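Local coordinates for citrate lyase, subunit 1 (Methanosaeta concilii, PDB 6HXI), which probably catalyses the ATP-dependent conversion of citrate and coenzyme A into acetyl-CoA and oxaloacetate, the reaction of ATP citrate lyase, at residues 116-121 / 133-138. Residues are numbered along the deposited sequence; the frame is centred on the assembly and turned at random.
Sequences EEYYVA and FSMDGG
E117 and G137 meet where two antiparallel strands stop pairing regularly, and the join shows how a hairpin can be prolonged past its last ladder rung. G137 N donates to E117 O at 2.9 Å, reaching it from well above the carbonyl plane in a bent bond (145° at the hydrogen). A side chain on G137 would press tightly against that same carbonyl oxygen. The E117 carboxylate stays beside G137, OE1 3.0 Å from G137 O without a hydrogen bond, since both are acceptors, while H114 binds OE2. Y118 follows, its ring carried beside its own backbone N (chi1 -54°) and lying alongside two side chains that point the same way. M135 lays CB and CG beside Y118 CD1 and CE1, CB 3.8 Å from CD1, and its sulfur sits obliquely off the ring in a Met-aromatic contact. F133, with CG anti to the backbone N (chi1 177°), directs its edge at the face of Y118 in an offset edge-to-face pair, centroids 5.8 Å apart. An alanine in place of F133 removes that ring edge, and the Y118 ring is likely to be freer to turn, with a gap beside Y118 CB, which F133 CE1 now touches. At Y119 the pairing becomes regular: Y119 N binds S134 O at 3.0 Å, nearly straight, and S134 N returns the bond to Y119 O. F133 CA adds a CA-H...O contact to that oxygen, while the neighbouring V120–F133 pair is non-hydrogen-bonded, both side chains facing helix 173-192. The arrangement is that of an antiparallel beta hairpin, strands 118-125 and 128-134, within the six-stranded antiparallel sheet of the ATP-grasp region.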
loop_
_atom_site.group_PDB
_atom_site.type_symbol
_atom_site.label_atom_id
_atom_site.label_comp_id
_atom_site.label_asym_id
_atom_site.label_seq_id
_atom_site.Cartn_x
_atom_site.Cartn_y
_atom_site.Cartn_z
ATOM N N GLU C 116 19.774 77.565 36.587
ATOM C CA GLU C 116 20.696 76.442 36.780
ATOM C C GLU C 116 21.086 75.781 35.473
ATOM O O GLU C 116 20.274 75.679 34.553
ATOM C CB GLU C 116 20.103 75.382 37.731
ATOM C CG GLU C 116 20.009 75.818 39.187
ATOM C CD GLU C 116 18.708 76.470 39.623
ATOM O OE1 GLU C 116 18.720 77.153 40.673
ATOM O OE2 GLU C 116 17.674 76.282 38.939
ATOM N N GLU C 117 22.333 75.320 35.401
ATOM C CA GLU C 117 22.856 74.585 34.256
ATOM C C GLU C 117 23.700 73.433 34.799
ATOM O O GLU C 117 24.832 73.652 35.237
ATOM C CB GLU C 117 23.660 75.494 33.307
ATOM C CG GLU C 117 22.805 76.228 32.284
ATOM C CD GLU C 117 23.507 76.858 31.089
ATOM O OE1 GLU C 117 24.758 76.918 31.063
ATOM O OE2 GLU C 117 22.787 77.290 30.162
ATOM N N TYR C 118 23.111 72.229 34.857
ATOM C CA TYR C 118 23.809 71.036 35.346
ATOM C C TYR C 118 24.133 70.094 34.190
ATOM O O TYR C 118 23.403 70.049 33.199
ATOM C CB TYR C 118 23.021 70.294 36.455
ATOM C CG TYR C 118 22.593 71.122 37.657
ATOM C CD1 TYR C 118 23.381 72.171 38.128
ATOM C CD2 TYR C 118 21.430 70.815 38.359
ATOM C CE1 TYR C 118 22.991 72.932 39.230
ATOM C CE2 TYR C 118 21.030 71.568 39.465
ATOM C CZ TYR C 118 21.812 72.628 39.896
ATOM O OH TYR C 118 21.417 73.371 40.989
ATOM N N TYR C 119 25.248 69.359 34.315
ATOM C CA TYR C 119 25.718 68.416 33.295
ATOM C C TYR C 119 25.576 66.985 33.780
ATOM O O TYR C 119 25.890 66.703 34.937
ATOM C CB TYR C 119 27.191 68.737 32.962
ATOM C CG TYR C 119 27.965 67.660 32.234
ATOM C CD1 TYR C 119 28.711 66.715 32.935
ATOM C CD2 TYR C 119 28.011 67.627 30.843
ATOM C CE1 TYR C 119 29.450 65.736 32.268
ATOM C CE2 TYR C 119 28.757 66.664 30.164
ATOM C CZ TYR C 119 29.479 65.724 30.881
ATOM O OH TYR C 119 30.230 64.788 30.217
ATOM N N VAL C 120 25.161 66.082 32.885
ATOM C CA VAL C 120 25.060 64.638 33.141
ATOM C C VAL C 120 25.472 63.846 31.891
ATOM O O VAL C 120 25.023 64.150 30.788
ATOM C CB VAL C 120 23.695 64.165 33.743
ATOM C CG1 VAL C 120 22.530 64.372 32.773
ATOM C CG2 VAL C 120 23.760 62.711 34.202
ATOM N N ALA C 121 26.321 62.830 32.071
ATOM C CA ALA C 121 26.745 61.964 30.974
ATOM C C ALA C 121 26.916 60.511 31.407
ATOM O O ALA C 121 27.486 60.228 32.468
ATOM C CB ALA C 121 28.026 62.486 30.339
ATOM N N PHE C 133 28.577 63.881 36.619
ATOM C CA PHE C 133 27.729 64.993 37.013
ATOM C C PHE C 133 28.558 66.192 37.451
ATOM O O PHE C 133 29.562 66.037 38.155
ATOM C CB PHE C 133 26.723 64.582 38.120
ATOM C CG PHE C 133 25.842 65.708 38.627
ATOM C CD1 PHE C 133 24.687 66.072 37.946
ATOM C CD2 PHE C 133 26.180 66.416 39.776
ATOM C CE1 PHE C 133 23.899 67.135 38.386
ATOM C CE2 PHE C 133 25.391 67.489 40.217
ATOM C CZ PHE C 133 24.242 67.826 39.531
ATOM N N SER C 134 28.100 67.392 37.070
ATOM C CA SER C 134 28.698 68.664 37.476
ATOM C C SER C 134 27.626 69.750 37.583
ATOM O O SER C 134 26.535 69.603 37.015
ATOM C CB SER C 134 29.811 69.082 36.519
ATOM O OG SER C 134 30.566 70.151 37.073
ATOM N N MET C 135 27.905 70.821 38.339
ATOM C CA MET C 135 26.929 71.911 38.477
ATOM C C MET C 135 27.289 73.097 37.578
ATOM O O MET C 135 26.651 74.155 37.639
ATOM C CB MET C 135 26.701 72.301 39.941
ATOM C CG MET C 135 26.037 71.195 40.743
ATOM S SD MET C 135 26.115 71.412 42.531
ATOM C CE MET C 135 27.840 71.780 42.747
ATOM N N ASP C 136 28.272 72.864 36.678
ATOM C CA ASP C 136 28.765 73.812 35.687
ATOM C C ASP C 136 28.575 73.226 34.282
ATOM O O ASP C 136 29.495 72.625 33.718
ATOM C CB ASP C 136 30.238 74.188 35.965
ATOM C CG ASP C 136 30.500 74.675 37.378
ATOM O OD1 ASP C 136 29.979 75.759 37.744
ATOM O OD2 ASP C 136 31.227 73.974 38.122
ATOM N N GLY C 137 27.357 73.373 33.764
ATOM C CA GLY C 137 26.962 72.906 32.437
ATOM C C GLY C 137 27.254 73.946 31.376
ATOM O O GLY C 137 27.103 75.146 31.626
ATOM N N GLY C 138 27.704 73.486 30.208
ATOM C CA GLY C 138 28.060 74.356 29.090
ATOM C C GLY C 138 29.530 74.737 29.044
ATOM O O GLY C 138 30.070 74.956 27.955
#